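Local coordinates for protein beta-N-acetylglucosaminidase (Thermotoga maritima, PDB 3WO8) that probably hydrolyses terminal non-reducing N-acetyl-D-hexosamine residues from N-acetyl-beta-D-hexosaminides, as a TIM-barrel enzyme of glycosyl hydrolase family 3, at residues B[18-23]-B[284-289]; B[395-400]-B[411-416]; B[84-89]-B[108-113]. One frame throughout, in Å; residues are numbered along the deposited sequence.

Contact 1. Residues B[18-23]-B[284-289]; sequences KLFFCG and ILLGDY
Phe21 O is held from several directions at once. Leu286 N lies 2.7 Å from Phe21 O, almost exactly in line with its C=O bond, though the N-H itself is bent off that line (152° at the hydrogen). The Leu285 CA-H comes to the same oxygen in a CA-H...O contact, and Leu285 CD1 also packs against it, 3.2 Å from Phe21 O. That methyl gets there because Leu285 CG lies anti to its own backbone N (chi1 175°), and Leu285 CD1 then goes on to touch Phe21 CB at 3.7 Å. The other backbone bonds follow the regular parallel alternation: Ile284 N to Leu19 O, Phe21 N to Ile284 O, and Gly23 N to Leu286 O.

Side chains alternate between the two faces of this pair. On one face Phe20 and Ile284 lie side by side and point the same way, with Phe20 CE1 3.6 Å from Ile284 CD1. Cys22 and Leu286 continue that face, and helix 292-304 covers it through Leu292. Phe21 and Leu285 occupy the other face, where the Phe21 ring meets Phe123.

Beyond Leu286 the second strand gives way to a turn, yet the hold continues. Tyr289 N donates to Gly23 O over 3.1 Å, lying in the carbonyl plane, and this oxygen also sits at the edge of the Tyr289 ring. Tyr289 CB packs on Cys22 CB at 3.7 Å, while its ring runs on to stack with Phe24 and touch helix 29-37. Gly23 CA comes within 3.3 Å of Gly287 O in a CA-H...O contact, the backbones lying close together at this glycine. Strands 20-24 and 283-286 are the first and eighth of the barrel, and their parallel pairing is the one by which a TIM barrel joins its last strand to its first.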
loop_
_atom_site.group_PDB
_atom_site.type_symbol
_atom_site.label_atom_id
_atom_site.label_comp_id
_atom_site.label_asym_id
_atom_site.label_seq_id
_atom_site.Cartn_x
_atom_site.Cartn_y
_atom_site.Cartn_z
ATOM N N LYS B 18 -11.923 -24.134 -15.792
ATOM C CA LYS B 18 -11.561 -23.003 -16.652
ATOM C C LYS B 18 -12.709 -22.048 -16.963
ATOM O O LYS B 18 -12.457 -20.896 -17.308
ATOM C CB LYS B 18 -10.971 -23.478 -17.984
ATOM C CG LYS B 18 -9.472 -23.604 -18.023
ATOM C CD LYS B 18 -8.943 -24.607 -17.012
ATOM C CE LYS B 18 -7.426 -24.539 -16.970
ATOM N NZ LYS B 18 -6.876 -25.524 -16.011
ATOM N N LEU B 19 -13.952 -22.507 -16.859
ATOM C CA LEU B 19 -15.101 -21.667 -17.221
ATOM C C LEU B 19 -15.596 -20.743 -16.138
ATOM O O LEU B 19 -16.500 -19.916 -16.379
ATOM C CB LEU B 19 -16.257 -22.525 -17.728
ATOM C CG LEU B 19 -16.198 -22.788 -19.233
ATOM C CD1 LEU B 19 -15.214 -21.883 -19.975
ATOM C CD2 LEU B 19 -15.792 -24.215 -19.500
ATOM N N PHE B 20 -14.976 -20.831 -14.963
ATOM C CA PHE B 20 -15.486 -20.114 -13.823
ATOM C C PHE B 20 -14.528 -19.125 -13.172
ATOM O O PHE B 20 -13.354 -19.426 -12.939
ATOM C CB PHE B 20 -15.935 -21.129 -12.805
ATOM C CG PHE B 20 -17.221 -21.807 -13.166
ATOM C CD1 PHE B 20 -18.419 -21.092 -13.167
ATOM C CD2 PHE B 20 -17.239 -23.158 -13.497
ATOM C CE1 PHE B 20 -19.606 -21.710 -13.497
ATOM C CE2 PHE B 20 -18.427 -23.780 -13.811
ATOM C CZ PHE B 20 -19.605 -23.055 -13.821
ATOM N N PHE B 21 -15.090 -17.954 -12.879
ATOM C CA PHE B 21 -14.474 -16.898 -12.107
ATOM C C PHE B 21 -15.271 -16.652 -10.790
ATOM O O PHE B 21 -16.448 -16.347 -10.813
ATOM C CB PHE B 21 -14.402 -15.604 -12.951
ATOM C CG PHE B 21 -13.096 -14.870 -12.805
ATOM C CD1 PHE B 21 -12.650 -14.471 -11.553
ATOM C CD2 PHE B 21 -12.285 -14.637 -13.908
ATOM C CE1 PHE B 21 -11.432 -13.831 -11.408
ATOM C CE2 PHE B 21 -11.080 -13.982 -13.769
ATOM C CZ PHE B 21 -10.655 -13.569 -12.521
ATOM N N CYS B 22 -14.615 -16.768 -9.645
ATOM C CA CYS B 22 -15.313 -16.757 -8.357
ATOM C C CYS B 22 -14.737 -15.704 -7.447
ATOM O O CYS B 22 -13.531 -15.538 -7.380
ATOM C CB CYS B 22 -15.212 -18.128 -7.676
ATOM S SG CYS B 22 -16.022 -19.459 -8.611
ATOM N N GLY B 23 -15.629 -14.982 -6.776
ATOM C CA GLY B 23 -15.268 -13.936 -5.819
ATOM C C GLY B 23 -15.129 -14.525 -4.435
ATOM O O GLY B 23 -15.963 -15.317 -4.016
ATOM N N ILE B 284 -17.785 -17.560 -16.652
ATOM C CA ILE B 284 -18.938 -17.195 -15.832
ATOM C C ILE B 284 -18.395 -16.683 -14.503
ATOM O O ILE B 284 -17.608 -17.363 -13.825
ATOM C CB ILE B 284 -19.839 -18.418 -15.539
ATOM C CG1 ILE B 284 -20.450 -18.983 -16.829
ATOM C CG2 ILE B 284 -20.959 -18.036 -14.611
ATOM C CD1 ILE B 284 -20.748 -20.460 -16.708
ATOM N N LEU B 285 -18.823 -15.491 -14.152
ATOM C CA LEU B 285 -18.386 -14.864 -12.943
ATOM C C LEU B 285 -19.458 -15.065 -11.881
ATOM O O LEU B 285 -20.605 -14.577 -11.994
ATOM C CB LEU B 285 -18.150 -13.363 -13.164
ATOM C CG LEU B 285 -17.805 -12.578 -11.905
ATOM C CD1 LEU B 285 -16.607 -13.198 -11.198
ATOM C CD2 LEU B 285 -17.615 -11.094 -12.201
ATOM N N LEU B 286 -19.051 -15.782 -10.840
ATOM C CA LEU B 286 -19.797 -15.882 -9.621
ATOM C C LEU B 286 -19.185 -14.917 -8.553
ATOM O O LEU B 286 -18.168 -15.212 -7.899
ATOM C CB LEU B 286 -19.819 -17.342 -9.165
ATOM C CG LEU B 286 -20.307 -18.383 -10.193
ATOM C CD1 LEU B 286 -20.374 -19.794 -9.584
ATOM C CD2 LEU B 286 -21.648 -18.004 -10.817
ATOM N N GLY B 287 -19.821 -13.757 -8.400
ATOM C CA GLY B 287 -19.552 -12.871 -7.281
ATOM C C GLY B 287 -19.283 -13.598 -5.968
ATOM O O GLY B 287 -18.426 -13.174 -5.184
ATOM N N ASP B 288 -20.017 -14.695 -5.738
ATOM C CA ASP B 288 -19.976 -15.464 -4.489
ATOM C C ASP B 288 -19.589 -16.893 -4.771
ATOM O O ASP B 288 -20.423 -17.711 -5.125
ATOM C CB ASP B 288 -21.361 -15.440 -3.847
ATOM C CG ASP B 288 -21.410 -16.085 -2.445
ATOM O OD1 ASP B 288 -20.442 -16.788 -2.021
ATOM O OD2 ASP B 288 -22.456 -15.859 -1.771
ATOM N N TYR B 289 -18.330 -17.211 -4.555
ATOM C CA TYR B 289 -17.814 -18.535 -4.823
ATOM C C TYR B 289 -18.650 -19.669 -4.311
ATOM O O TYR B 289 -18.446 -20.813 -4.724
ATOM C CB TYR B 289 -16.448 -18.689 -4.184
ATOM C CG TYR B 289 -16.492 -18.962 -2.695
ATOM C CD1 TYR B 289 -16.790 -17.939 -1.778
ATOM C CD2 TYR B 289 -16.217 -20.243 -2.191
ATOM C CE1 TYR B 289 -16.798 -18.180 -0.413
ATOM C CE2 TYR B 289 -16.231 -20.496 -0.826
ATOM C CZ TYR B 289 -16.522 -19.465 0.063
ATOM O OH TYR B 289 -16.542 -19.716 1.419
#

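Contact 2. Residues B[395-400]-B[411-416]; sequences VRYTVE and IFDFVA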
loop_
_atom_site.group_PDB
_atom_site.type_symbol
_atom_site.label_atom_id
_atom_site.label_comp_id
_atom_site.label_asym_id
_atom_site.label_seq_id
_atom_site.Cartn_x
_atom_site.Cartn_y
_atom_site.Cartn_z
ATOM N N VAL B 395 -7.133 -11.591 27.732
ATOM C CA VAL B 395 -6.678 -10.710 28.786
ATOM C C VAL B 395 -5.370 -10.075 28.413
ATOM O O VAL B 395 -4.465 -10.736 27.943
ATOM C CB VAL B 395 -6.635 -11.354 30.201
ATOM C CG1 VAL B 395 -6.578 -12.856 30.148
ATOM C CG2 VAL B 395 -5.487 -10.818 31.030
ATOM N N ARG B 396 -5.286 -8.778 28.677
ATOM C CA ARG B 396 -4.165 -7.975 28.325
ATOM C C ARG B 396 -3.308 -7.720 29.539
ATOM O O ARG B 396 -3.795 -7.184 30.517
ATOM C CB ARG B 396 -4.681 -6.637 27.793
ATOM C CG ARG B 396 -5.547 -6.704 26.527
ATOM C CD ARG B 396 -4.932 -7.509 25.378
ATOM N NE ARG B 396 -3.758 -6.853 24.797
ATOM C CZ ARG B 396 -3.811 -5.978 23.787
ATOM N NH1 ARG B 396 -4.964 -5.641 23.232
ATOM N NH2 ARG B 396 -2.703 -5.442 23.309
ATOM N N TYR B 397 -2.024 -8.062 29.486
ATOM C CA TYR B 397 -1.128 -7.822 30.641
ATOM C C TYR B 397 -0.003 -6.901 30.286
ATOM O O TYR B 397 0.293 -6.731 29.114
ATOM C CB TYR B 397 -0.542 -9.103 31.157
ATOM C CG TYR B 397 0.420 -9.757 30.212
ATOM C CD1 TYR B 397 -0.026 -10.605 29.223
ATOM C CD2 TYR B 397 1.787 -9.564 30.339
ATOM C CE1 TYR B 397 0.857 -11.222 28.356
ATOM C CE2 TYR B 397 2.675 -10.182 29.493
ATOM C CZ TYR B 397 2.197 -11.001 28.504
ATOM O OH TYR B 397 3.078 -11.616 27.688
ATOM N N THR B 398 0.622 -6.291 31.291
ATOM C CA THR B 398 1.724 -5.335 31.017
ATOM C C THR B 398 2.992 -6.136 31.121
ATOM O O THR B 398 3.129 -7.003 31.992
ATOM C CB THR B 398 1.739 -4.040 31.889
ATOM O OG1 THR B 398 1.846 -4.357 33.272
ATOM C CG2 THR B 398 0.445 -3.204 31.679
ATOM N N VAL B 399 3.885 -5.886 30.173
ATOM C CA VAL B 399 5.016 -6.745 29.967
ATOM C C VAL B 399 5.846 -6.807 31.235
ATOM O O VAL B 399 6.274 -7.865 31.653
ATOM C CB VAL B 399 5.834 -6.277 28.742
ATOM C CG1 VAL B 399 7.336 -6.128 29.038
ATOM C CG2 VAL B 399 5.623 -7.256 27.613
ATOM N N GLU B 400 6.037 -5.647 31.844
ATOM C CA GLU B 400 6.857 -5.481 33.067
ATOM C C GLU B 400 6.294 -6.189 34.320
ATOM O O GLU B 400 7.064 -6.550 35.196
ATOM C CB GLU B 400 7.177 -3.979 33.353
ATOM C CG GLU B 400 6.039 -2.969 33.126
ATOM C CD GLU B 400 5.763 -2.583 31.640
ATOM O OE1 GLU B 400 4.937 -1.669 31.405
ATOM O OE2 GLU B 400 6.341 -3.173 30.688
ATOM N N ILE B 411 -4.305 -22.106 27.124
ATOM C CA ILE B 411 -3.823 -20.753 27.321
ATOM C C ILE B 411 -2.666 -20.469 26.376
ATOM O O ILE B 411 -1.791 -21.307 26.233
ATOM C CB ILE B 411 -3.281 -20.628 28.726
ATOM C CG1 ILE B 411 -4.224 -21.390 29.661
ATOM C CG2 ILE B 411 -3.038 -19.154 29.088
ATOM C CD1 ILE B 411 -4.104 -20.989 31.102
ATOM N N PHE B 412 -2.671 -19.302 25.730
ATOM C CA PHE B 412 -1.641 -18.916 24.778
ATOM C C PHE B 412 -1.041 -17.703 25.375
ATOM O O PHE B 412 -1.747 -16.710 25.560
ATOM C CB PHE B 412 -2.232 -18.579 23.431
ATOM C CG PHE B 412 -2.620 -19.777 22.610
ATOM C CD1 PHE B 412 -2.369 -21.076 23.046
ATOM C CD2 PHE B 412 -3.164 -19.596 21.367
ATOM C CE1 PHE B 412 -2.708 -22.161 22.242
ATOM C CE2 PHE B 412 -3.515 -20.665 20.551
ATOM C CZ PHE B 412 -3.291 -21.949 20.977
ATOM N N ASP B 413 0.238 -17.776 25.720
ATOM C CA ASP B 413 0.891 -16.673 26.419
ATOM C C ASP B 413 1.876 -16.035 25.508
ATOM O O ASP B 413 2.945 -16.566 25.275
ATOM C CB ASP B 413 1.635 -17.144 27.659
ATOM C CG ASP B 413 2.357 -16.017 28.348
ATOM O OD1 ASP B 413 2.229 -14.872 27.861
ATOM O OD2 ASP B 413 3.031 -16.261 29.380
ATOM N N PHE B 414 1.517 -14.878 24.985
ATOM C CA PHE B 414 2.323 -14.247 23.973
ATOM C C PHE B 414 3.272 -13.329 24.714
ATOM O O PHE B 414 2.836 -12.440 25.433
ATOM C CB PHE B 414 1.450 -13.458 23.033
ATOM C CG PHE B 414 0.510 -14.290 22.220
ATOM C CD1 PHE B 414 -0.730 -14.588 22.688
ATOM C CD2 PHE B 414 0.839 -14.673 20.925
ATOM C CE1 PHE B 414 -1.606 -15.335 21.909
ATOM C CE2 PHE B 414 -0.017 -15.419 20.140
ATOM C CZ PHE B 414 -1.253 -15.741 20.637
ATOM N N VAL B 415 4.566 -13.572 24.515
ATOM C CA VAL B 415 5.636 -12.946 25.251
ATOM C C VAL B 415 6.434 -12.027 24.351
ATOM O O VAL B 415 7.001 -12.456 23.355
ATOM C CB VAL B 415 6.608 -14.005 25.773
ATOM C CG1 VAL B 415 7.699 -13.341 26.574
ATOM C CG2 VAL B 415 5.876 -15.017 26.628
ATOM N N ALA B 416 6.460 -10.755 24.705
ATOM C CA ALA B 416 7.289 -9.787 24.021
ATOM C C ALA B 416 8.692 -9.911 24.573
ATOM O O ALA B 416 9.658 -10.126 23.846
ATOM C CB ALA B 416 6.745 -8.377 24.260
#
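Tyr397 reaches across to the backbone of Phe414, its hydroxyl donating to Phe414 O, which lies at the edge of the phenol ring, near its plane. The modelled separation of Tyr397 OH and Phe414 O is 2.4 Å, very short for a hydrogen bond, so the modelled length is doubtful. Beside it, Asp413 OD1 stands 3.4 Å from Tyr397 OH. The Asp413 carboxylate crosses the tyrosine at about a right angle, its plane turned 79° from that of the ring, and it approaches the ring obliquely. Farther along the chain, Val399 CG2 packs on Ala416 CB at 3.7 Å, a small apolar contact beyond the end of each strand.

The two strands are not neighbours. In the mixed sheet of the C-terminal alpha/beta domain, strand 357-363 runs between them, and the axes of 395-397 and 411-415 come no nearer than 9.6 Å, inclined at 30°. Tyr397 spans that middle strand, resting on Leu361 and Pro363 as it goes. Its CG sits between the backbone N and the carbonyl carbon (chi1 68°), which carries the ring over toward strand 411-415 while the backbone of Tyr397 bonds to Val362 and Ser364.

Around this first shell, His427 meets the Tyr397 ring with the planes steeply inclined. The Asp413 side chain touches Tyr437 on strand 435-439, the next strand over. Phe414 turns its ring away from the tyrosine and stacks on Phe438, with Ile381 of helix 374-385 also against it. From the same helix, Tyr378 touches both Ala416 and Arg396, and Asp379 forms a salt bridge with Arg396.

Contact 3. Residues B[84-89]-B[108-113]; sequences KYVPSS and RVAGKI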
loop_
_atom_site.group_PDB
_atom_site.type_symbol
_atom_site.label_atom_id
_atom_site.label_comp_id
_atom_site.label_asym_id
_atom_site.label_seq_id
_atom_site.Cartn_x
_atom_site.Cartn_y
_atom_site.Cartn_z
ATOM N N LYS B 84 -4.343 -1.639 -0.875
ATOM C CA LYS B 84 -3.581 -0.629 -0.140
ATOM C C LYS B 84 -2.290 -0.236 -0.850
ATOM O O LYS B 84 -1.879 0.908 -0.779
ATOM C CB LYS B 84 -3.264 -1.082 1.286
ATOM C CG LYS B 84 -2.348 -2.278 1.446
ATOM C CD LYS B 84 -2.417 -2.820 2.887
ATOM C CE LYS B 84 -1.386 -2.232 3.851
ATOM N NZ LYS B 84 -0.117 -3.046 3.795
ATOM N N TYR B 85 -1.722 -1.184 -1.590
ATOM C CA TYR B 85 -0.448 -1.047 -2.258
ATOM C C TYR B 85 -0.388 -0.044 -3.411
ATOM O O TYR B 85 0.679 0.379 -3.812
ATOM C CB TYR B 85 -0.027 -2.400 -2.801
ATOM C CG TYR B 85 -0.184 -3.509 -1.802
ATOM C CD1 TYR B 85 0.613 -3.551 -0.679
ATOM C CD2 TYR B 85 -1.139 -4.517 -1.977
ATOM C CE1 TYR B 85 0.505 -4.560 0.239
ATOM C CE2 TYR B 85 -1.274 -5.548 -1.053
ATOM C CZ TYR B 85 -0.439 -5.559 0.060
ATOM O OH TYR B 85 -0.521 -6.547 1.004
ATOM N N VAL B 86 -1.516 0.322 -3.967
ATOM C CA VAL B 86 -1.508 1.144 -5.145
ATOM C C VAL B 86 -1.797 2.540 -4.725
ATOM O O VAL B 86 -2.701 2.769 -3.941
ATOM C CB VAL B 86 -2.550 0.653 -6.177
ATOM C CG1 VAL B 86 -2.629 1.564 -7.397
ATOM C CG2 VAL B 86 -2.179 -0.748 -6.625
ATOM N N PRO B 87 -1.005 3.488 -5.217
ATOM C CA PRO B 87 -1.323 4.845 -4.896
ATOM C C PRO B 87 -2.701 5.140 -5.341
ATOM O O PRO B 87 -3.094 4.758 -6.418
ATOM C CB PRO B 87 -0.332 5.633 -5.723
ATOM C CG PRO B 87 0.881 4.765 -5.722
ATOM C CD PRO B 87 0.350 3.349 -5.772
ATOM N N SER B 88 -3.446 5.816 -4.504
ATOM C CA SER B 88 -4.765 6.249 -4.838
ATOM C C SER B 88 -4.720 7.193 -6.015
ATOM O O SER B 88 -3.702 7.774 -6.301
ATOM C CB SER B 88 -5.468 6.873 -3.627
ATOM O OG SER B 88 -6.757 7.376 -3.971
ATOM N N SER B 89 -5.858 7.293 -6.687
ATOM C CA SER B 89 -6.030 7.942 -7.978
ATOM C C SER B 89 -7.237 8.841 -7.814
ATOM O O SER B 89 -8.146 8.506 -7.095
ATOM C CB SER B 89 -6.330 6.874 -9.048
ATOM O OG SER B 89 -6.966 7.401 -10.224
ATOM N N ARG B 108 0.187 1.800 -15.627
ATOM C CA ARG B 108 1.437 1.052 -15.563
ATOM C C ARG B 108 1.932 0.883 -14.117
ATOM O O ARG B 108 2.335 -0.247 -13.698
ATOM C CB ARG B 108 2.495 1.747 -16.397
ATOM C CG ARG B 108 3.787 0.952 -16.602
ATOM C CD ARG B 108 4.854 1.869 -17.198
ATOM N NE ARG B 108 6.168 1.235 -17.353
ATOM C CZ ARG B 108 7.079 1.556 -18.287
ATOM N NH1 ARG B 108 8.236 0.901 -18.318
ATOM N NH2 ARG B 108 6.858 2.514 -19.199
ATOM N N VAL B 109 1.902 1.968 -13.338
ATOM C CA VAL B 109 2.363 1.810 -11.967
ATOM C C VAL B 109 1.395 0.913 -11.221
ATOM O O VAL B 109 1.812 0.079 -10.399
ATOM C CB VAL B 109 2.633 3.129 -11.161
ATOM C CG1 VAL B 109 2.897 4.336 -12.046
ATOM C CG2 VAL B 109 1.537 3.439 -10.173
ATOM N N ALA B 110 0.104 1.078 -11.492
ATOM C CA ALA B 110 -0.907 0.221 -10.851
ATOM C C ALA B 110 -0.698 -1.226 -11.227
ATOM O O ALA B 110 -0.650 -2.116 -10.374
ATOM C CB ALA B 110 -2.283 0.649 -11.264
ATOM N N GLY B 111 -0.532 -1.453 -12.524
ATOM C CA GLY B 111 -0.196 -2.775 -13.029
ATOM C C GLY B 111 1.058 -3.387 -12.401
ATOM O O GLY B 111 1.063 -4.580 -12.019
ATOM N N LYS B 112 2.126 -2.597 -12.320
ATOM C CA LYS B 112 3.388 -3.137 -11.871
ATOM C C LYS B 112 3.253 -3.532 -10.386
ATOM O O LYS B 112 3.698 -4.583 -9.950
ATOM C CB LYS B 112 4.524 -2.132 -12.140
ATOM C CG LYS B 112 5.922 -2.715 -11.981
ATOM C CD LYS B 112 6.366 -3.589 -13.170
ATOM C CE LYS B 112 7.701 -4.315 -12.943
ATOM N NZ LYS B 112 7.680 -5.194 -11.736
ATOM N N ILE B 113 2.550 -2.724 -9.618
ATOM C CA ILE B 113 2.272 -3.100 -8.242
ATOM C C ILE B 113 1.353 -4.340 -8.092
ATOM O O ILE B 113 1.583 -5.212 -7.264
ATOM C CB ILE B 113 1.737 -1.881 -7.473
ATOM C CG1 ILE B 113 2.879 -0.839 -7.356
ATOM C CG2 ILE B 113 1.275 -2.304 -6.084
ATOM C CD1 ILE B 113 2.396 0.514 -6.859
#
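Ile113 projects from helix 100-117 toward the loop 84-89 and meets three residues in a row. Ile113 CB lies 4.2 Å from Val86 CG2. From there the side chain forks. Ile113 CG2, anti to the backbone N, lies 3.5 Å from Tyr85 CB and 3.8 Å from Val86 CG2. The other branch runs out through CG1, anti to the carbonyl carbon (chi1 -67°), and ends in CD1. That methyl settles between the backbone and the proline: Ile113 CD1 is 3.5 Å from Tyr85 O and 3.7 Å from Pro87 CD.

One turn back along the helix, Ala110 CB takes the remaining branch of valine, 4.0 Å from Val86 CG1. Val86 thus divides its two methyls between Ala110 and Ile113, and the whole contact is made of apolar carbons apart from the Tyr85 carbonyl.

The Tyr85 ring leads off from the helix. Lys84 CG lies over the centre of one of its faces, and the Tyr85 hydroxyl hydrogen-bonds to Glu53. The second subunit closes in here as well, with its Lys84 on Tyr85, its Val333 on Pro87 and its Ile116 on Val109. The arrangement is that of a TIM-barrel beta-alpha unit whose long loop, after strand 70-72 and before the short helix 92-96, packs against helix 100-117, here at the dimer interface.

Overall arrangement
Contacts 1 and 3 both belong to the TIM barrel, with centres about 24 Å apart and nearest atoms about 15 Å apart. Contact 1 joins residues at the two ends of the barrel sequence, so the loop and helix of contact 3 fall between its segments along the chain. Contact 2 follows both and lies in the separate C-terminal domain, its centre about 43 Å from that of contact 1 and about 38 Å from that of contact 3. None of the three touches another. Contact 1 closes the barrel, contact 3 packs a loop on an outer helix beside the second subunit, and contact 2 links two strands of the C-terminal sheet across the one between them.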